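Local atomic coordinates of TipC2 (Streptococcus intermedius B196, PDB entry 6DHX), a protein that probably acts as an immunity protein (antitoxin) that recognises an antibacterial toxin exported by the type VII secretion system. Residues A[65-79]-A[157-169]. Numbering follows the deposited sequence.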
loop_
_atom_site.group_PDB
_atom_site.type_symbol
_atom_site.label_atom_id
_atom_site.label_comp_id
_atom_site.label_asym_id
_atom_site.label_seq_id
_atom_site.Cartn_x
_atom_site.Cartn_y
_atom_site.Cartn_z
ATOM N N TYR A 65 9.348 2.553 -3.357
ATOM C CA TYR A 65 10.576 1.929 -2.871
ATOM C C TYR A 65 11.613 1.857 -3.982
ATOM O O TYR A 65 11.307 1.495 -5.122
ATOM C CB TYR A 65 10.301 0.517 -2.314
ATOM C CG TYR A 65 9.916 0.611 -0.867
ATOM C CD1 TYR A 65 8.653 1.089 -0.499
ATOM C CD2 TYR A 65 10.826 0.295 0.139
ATOM C CE1 TYR A 65 8.284 1.251 0.862
ATOM C CE2 TYR A 65 10.493 0.454 1.494
ATOM C CZ TYR A 65 9.224 0.927 1.840
ATOM O OH TYR A 65 8.876 1.072 3.157
ATOM N N LYS A 66 12.856 2.207 -3.628
ATOM C CA LYS A 66 13.981 2.150 -4.554
ATOM C C LYS A 66 14.325 0.705 -4.895
ATOM O O LYS A 66 14.129 -0.212 -4.100
ATOM C CB LYS A 66 15.226 2.829 -3.939
ATOM C CG LYS A 66 15.064 4.331 -3.619
ATOM C CD LYS A 66 16.253 4.883 -2.801
ATOM C CE LYS A 66 16.125 6.399 -2.528
ATOM N NZ LYS A 66 17.275 6.912 -1.637
ATOM N N ASP A 67 14.876 0.513 -6.090
ATOM C CA ASP A 67 15.256 -0.829 -6.528
ATOM C C ASP A 67 16.208 -1.511 -5.542
ATOM O O ASP A 67 16.057 -2.709 -5.269
ATOM C CB ASP A 67 15.868 -0.757 -7.920
ATOM C CG ASP A 67 14.898 -0.236 -8.947
ATOM O OD1 ASP A 67 13.666 -0.417 -8.760
ATOM O OD2 ASP A 67 15.365 0.354 -9.947
ATOM N N ILE A 68 17.171 -0.761 -4.972
ATOM C CA ILE A 68 18.071 -1.307 -3.939
ATOM C C ILE A 68 17.292 -1.913 -2.778
ATOM O O ILE A 68 17.776 -2.831 -2.095
ATOM C CB ILE A 68 19.057 -0.221 -3.428
ATOM C CG1 ILE A 68 19.779 -0.663 -2.153
ATOM C CG2 ILE A 68 18.372 1.069 -3.082
ATOM C CD1 ILE A 68 20.979 -1.536 -2.367
ATOM N N ALA A 69 16.083 -1.418 -2.531
ATOM C CA ALA A 69 15.281 -1.805 -1.374
ATOM C C ALA A 69 14.252 -2.881 -1.691
ATOM O O ALA A 69 13.448 -3.203 -0.822
ATOM C CB ALA A 69 14.554 -0.584 -0.794
ATOM N N LYS A 70 14.233 -3.416 -2.914
ATOM C CA LYS A 70 13.290 -4.472 -3.283
ATOM C C LYS A 70 13.985 -5.832 -3.328
ATOM O O LYS A 70 15.120 -5.954 -3.803
ATOM C CB LYS A 70 12.617 -4.167 -4.626
ATOM C CG LYS A 70 11.501 -3.136 -4.482
ATOM C CD LYS A 70 10.852 -2.826 -5.824
ATOM C CE LYS A 70 11.884 -2.417 -6.848
ATOM N NZ LYS A 70 11.310 -1.852 -8.108
ATOM N N THR A 71 13.281 -6.853 -2.838
ATOM C CA THR A 71 13.806 -8.193 -2.612
ATOM C C THR A 71 13.210 -9.178 -3.619
ATOM O O THR A 71 12.056 -9.036 -4.038
ATOM C CB THR A 71 13.485 -8.650 -1.172
ATOM O OG1 THR A 71 13.114 -10.032 -1.160
ATOM C CG2 THR A 71 12.319 -7.825 -0.573
ATOM N N GLY A 72 14.017 -10.167 -4.018
ATOM C CA GLY A 72 13.520 -11.326 -4.739
ATOM C C GLY A 72 12.639 -11.011 -5.931
ATOM O O GLY A 72 13.076 -10.313 -6.850
ATOM N N ASN A 73 11.398 -11.503 -5.937
ATOM C CA ASN A 73 10.526 -11.305 -7.087
ATOM C C ASN A 73 9.654 -10.056 -6.974
ATOM O O ASN A 73 8.769 -9.859 -7.823
ATOM C CB ASN A 73 9.626 -12.531 -7.306
ATOM C CG ASN A 73 10.385 -13.723 -7.863
ATOM O OD1 ASN A 73 10.305 -14.832 -7.328
ATOM N ND2 ASN A 73 11.126 -13.500 -8.943
ATOM N N TYR A 74 9.855 -9.218 -5.959
ATOM C CA TYR A 74 8.985 -8.053 -5.791
ATOM C C TYR A 74 9.417 -6.949 -6.743
ATOM O O TYR A 74 10.589 -6.552 -6.772
ATOM C CB TYR A 74 8.995 -7.563 -4.340
ATOM C CG TYR A 74 8.392 -8.587 -3.400
ATOM C CD1 TYR A 74 7.012 -8.646 -3.184
ATOM C CD2 TYR A 74 9.194 -9.524 -2.756
ATOM C CE1 TYR A 74 6.456 -9.608 -2.334
ATOM C CE2 TYR A 74 8.652 -10.478 -1.906
ATOM C CZ TYR A 74 7.275 -10.512 -1.692
ATOM O OH TYR A 74 6.728 -11.482 -0.863
ATOM N N THR A 75 8.463 -6.445 -7.518
ATOM C CA THR A 75 8.739 -5.517 -8.603
ATOM C C THR A 75 8.383 -4.078 -8.252
ATOM O O THR A 75 8.852 -3.156 -8.941
ATOM C CB THR A 75 7.972 -5.940 -9.869
ATOM O OG1 THR A 75 6.567 -5.990 -9.586
ATOM C CG2 THR A 75 8.421 -7.311 -10.317
ATOM N N LYS A 76 7.541 -3.874 -7.238
ATOM C CA LYS A 76 7.073 -2.537 -6.893
ATOM C C LYS A 76 6.511 -2.552 -5.482
ATOM O O LYS A 76 5.788 -3.477 -5.102
ATOM C CB LYS A 76 5.987 -2.055 -7.871
ATOM C CG LYS A 76 5.573 -0.616 -7.665
ATOM C CD LYS A 76 4.731 -0.131 -8.860
ATOM C CE LYS A 76 4.476 1.351 -8.738
ATOM N NZ LYS A 76 3.670 1.880 -9.912
ATOM N N ILE A 77 6.810 -1.506 -4.720
ATOM C CA ILE A 77 6.170 -1.274 -3.434
ATOM C C ILE A 77 5.923 0.222 -3.359
ATOM O O ILE A 77 6.855 1.013 -3.529
ATOM C CB ILE A 77 7.043 -1.739 -2.232
ATOM C CG1 ILE A 77 7.554 -3.176 -2.391
ATOM C CG2 ILE A 77 6.257 -1.539 -0.894
ATOM C CD1 ILE A 77 8.728 -3.540 -1.434
ATOM N N ALA A 78 4.683 0.622 -3.106
ATOM C CA ALA A 78 4.356 2.039 -3.231
ATOM C C ALA A 78 3.301 2.430 -2.211
ATOM O O ALA A 78 2.528 1.593 -1.729
ATOM C CB ALA A 78 3.888 2.358 -4.661
ATOM N N ILE A 79 3.304 3.714 -1.846
ATOM C CA ILE A 79 2.285 4.280 -0.956
ATOM C C ILE A 79 1.741 5.522 -1.630
ATOM O O ILE A 79 2.501 6.441 -1.910
ATOM C CB ILE A 79 2.843 4.658 0.428
ATOM C CG1 ILE A 79 3.663 3.507 1.036
ATOM C CG2 ILE A 79 1.667 5.077 1.338
ATOM C CD1 ILE A 79 4.432 3.925 2.318
ATOM N N HIS A 157 2.804 -12.913 2.116
ATOM C CA HIS A 157 3.292 -11.767 1.345
ATOM C C HIS A 157 2.934 -10.456 2.040
ATOM O O HIS A 157 3.768 -9.542 2.154
ATOM C CB HIS A 157 2.712 -11.782 -0.082
ATOM C CG HIS A 157 3.268 -12.877 -0.948
ATOM N ND1 HIS A 157 4.618 -13.063 -1.134
ATOM C CD2 HIS A 157 2.652 -13.848 -1.666
ATOM C CE1 HIS A 157 4.815 -14.113 -1.915
ATOM N NE2 HIS A 157 3.638 -14.602 -2.263
ATOM N N TYR A 158 1.703 -10.364 2.533
ATOM C CA TYR A 158 1.267 -9.171 3.255
ATOM C C TYR A 158 2.113 -8.955 4.511
ATOM O O TYR A 158 2.586 -7.843 4.782
ATOM C CB TYR A 158 -0.226 -9.317 3.615
ATOM C CG TYR A 158 -0.690 -8.128 4.404
ATOM C CD1 TYR A 158 -1.179 -7.008 3.745
ATOM C CD2 TYR A 158 -0.618 -8.116 5.793
ATOM C CE1 TYR A 158 -1.594 -5.890 4.440
ATOM C CE2 TYR A 158 -1.016 -6.975 6.531
ATOM C CZ TYR A 158 -1.516 -5.869 5.829
ATOM O OH TYR A 158 -1.925 -4.742 6.513
ATOM N N GLU A 159 2.334 -10.026 5.282
ATOM C CA GLU A 159 3.157 -9.922 6.487
ATOM C C GLU A 159 4.568 -9.463 6.131
ATOM O O GLU A 159 5.141 -8.608 6.806
ATOM C CB GLU A 159 3.186 -11.264 7.223
ATOM C CG GLU A 159 4.224 -11.378 8.347
ATOM C CD GLU A 159 3.949 -10.459 9.530
ATOM O OE1 GLU A 159 2.785 -10.036 9.737
ATOM O OE2 GLU A 159 4.909 -10.194 10.293
ATOM N N LYS A 160 5.129 -10.021 5.066
ATOM C CA LYS A 160 6.511 -9.716 4.711
ATOM C C LYS A 160 6.682 -8.272 4.237
ATOM O O LYS A 160 7.645 -7.594 4.621
ATOM C CB LYS A 160 6.959 -10.687 3.626
ATOM C CG LYS A 160 8.432 -10.514 3.245
ATOM C CD LYS A 160 8.756 -11.571 2.166
ATOM C CE LYS A 160 10.062 -11.261 1.450
ATOM N NZ LYS A 160 11.188 -11.118 2.406
ATOM N N ILE A 161 5.781 -7.799 3.381
ATOM C CA ILE A 161 5.959 -6.486 2.775
ATOM C C ILE A 161 5.277 -5.400 3.575
ATOM O O ILE A 161 5.869 -4.334 3.798
ATOM C CB ILE A 161 5.451 -6.480 1.318
ATOM C CG1 ILE A 161 6.218 -7.521 0.488
ATOM C CG2 ILE A 161 5.536 -5.028 0.732
ATOM C CD1 ILE A 161 7.757 -7.305 0.452
ATOM N N VAL A 162 4.002 -5.578 3.941
ATOM C CA VAL A 162 3.341 -4.477 4.656
ATOM C C VAL A 162 3.841 -4.402 6.095
ATOM O O VAL A 162 4.196 -3.330 6.581
ATOM C CB VAL A 162 1.805 -4.584 4.617
ATOM C CG1 VAL A 162 1.154 -3.438 5.496
ATOM C CG2 VAL A 162 1.293 -4.449 3.169
ATOM N N ASN A 163 3.813 -5.531 6.819
ATOM C CA ASN A 163 4.162 -5.420 8.237
ATOM C C ASN A 163 5.667 -5.304 8.456
ATOM O O ASN A 163 6.131 -4.399 9.161
ATOM C CB ASN A 163 3.581 -6.614 8.999
ATOM C CG ASN A 163 2.073 -6.472 9.176
ATOM O OD1 ASN A 163 1.540 -5.361 9.087
ATOM N ND2 ASN A 163 1.392 -7.567 9.448
ATOM N N GLN A 164 6.441 -6.207 7.865
ATOM C CA GLN A 164 7.867 -6.314 8.154
ATOM C C GLN A 164 8.706 -5.357 7.325
ATOM O O GLN A 164 9.926 -5.231 7.556
ATOM C CB GLN A 164 8.343 -7.774 7.931
ATOM C CG GLN A 164 7.749 -8.770 8.957
ATOM C CD GLN A 164 7.711 -8.145 10.352
ATOM O OE1 GLN A 164 8.719 -7.600 10.831
ATOM N NE2 GLN A 164 6.540 -8.178 10.989
ATOM N N LYS A 165 8.099 -4.639 6.391
ATOM C CA LYS A 165 8.884 -3.700 5.614
ATOM C C LYS A 165 8.271 -2.305 5.696
ATOM O O LYS A 165 8.873 -1.407 6.321
ATOM C CB LYS A 165 9.024 -4.179 4.162
ATOM C CG LYS A 165 10.023 -3.378 3.323
ATOM C CD LYS A 165 10.289 -4.142 2.016
ATOM C CE LYS A 165 11.253 -3.404 1.125
ATOM N NZ LYS A 165 12.632 -3.294 1.735
ATOM N N VAL A 166 7.086 -2.098 5.119
ATOM C CA VAL A 166 6.524 -0.737 5.058
ATOM C C VAL A 166 6.257 -0.193 6.455
ATOM O O VAL A 166 6.645 0.940 6.782
ATOM C CB VAL A 166 5.230 -0.703 4.225
ATOM C CG1 VAL A 166 4.594 0.716 4.309
ATOM C CG2 VAL A 166 5.506 -1.128 2.757
ATOM N N LEU A 167 5.553 -0.960 7.283
ATOM C CA LEU A 167 5.196 -0.418 8.596
ATOM C C LEU A 167 6.406 -0.420 9.529
ATOM O O LEU A 167 6.543 0.468 10.389
ATOM C CB LEU A 167 4.026 -1.186 9.222
ATOM C CG LEU A 167 2.685 -1.048 8.471
ATOM C CD1 LEU A 167 1.569 -1.835 9.202
ATOM C CD2 LEU A 167 2.257 0.466 8.334
ATOM N N LYS A 168 7.301 -1.381 9.372
ATOM C CA LYS A 168 8.527 -1.363 10.178
ATOM C C LYS A 168 9.391 -0.154 9.799
ATOM O O LYS A 168 9.989 0.510 10.665
ATOM C CB LYS A 168 9.283 -2.674 9.966
ATOM C CG LYS A 168 10.467 -2.853 10.900
ATOM C CD LYS A 168 11.178 -4.161 10.609
ATOM C CE LYS A 168 12.186 -4.522 11.690
ATOM N NZ LYS A 168 12.801 -5.840 11.406
ATOM N N ASP A 169 9.416 0.177 8.502
ATOM C CA ASP A 169 10.098 1.386 8.033
ATOM C C ASP A 169 9.477 2.640 8.629
ATOM O O ASP A 169 10.196 3.564 9.015
ATOM C CB ASP A 169 10.047 1.487 6.503
ATOM C CG ASP A 169 11.069 0.602 5.818
ATOM O OD1 ASP A 169 11.940 0.052 6.509
ATOM O OD2 ASP A 169 10.994 0.445 4.591
HETATM O O HOH W 1 7.295 3.041 4.685
#
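Lys165 sets CG opposite its own backbone N (chi1 -170°), runs on extended and turns only at its last torsion, about CD-CE. Lys165 NZ thereby donates to Ala69 O, 2.7 Å away and in the carbonyl plane. On the way Lys165 CE packs on Ile77 CD1 at 3.6 Å. Tyr74 has CG beside its backbone N (chi1 -65°), and its ring reaches the helix. Ile161 CD1 lies over one face of the Tyr74 ring, 3.8 Å from its centroid, a CH-pi contact. The hydroxyl of Tyr74 meets His157 ND1 at 2.7 Å, at the edge of the imidazole, and the two rings are steeply inclined. Lys160 passes its CE close to Tyr74 CE2. Tyr65 OH donates to Asp169 OD2 at 2.6 Å, on the anti lone pair, with ring and carboxylate nearly coplanar. A water also donates to Tyr65 OH and to Val166 O, so the phenol oxygen has two partners. Alongside these polar contacts runs an apolar strip. Ile77 CG2 touches Val166 CG2 at 3.8 Å and also Ile161 CG2, while Ile79 CD1 meets Val166 CG1. Phe94 and Ile90 of strand 89-99 extend it. A wider pi-type turn over 159-167 includes Lys160, Ile161, Lys165 and Val166, which touch 65-79. Strand 74-79 and helix 157-169 cross at -52°, their axes 10.6 Å apart: alpha/beta packing of helix 151-173 on one face of a curved, largely antiparallel sheet.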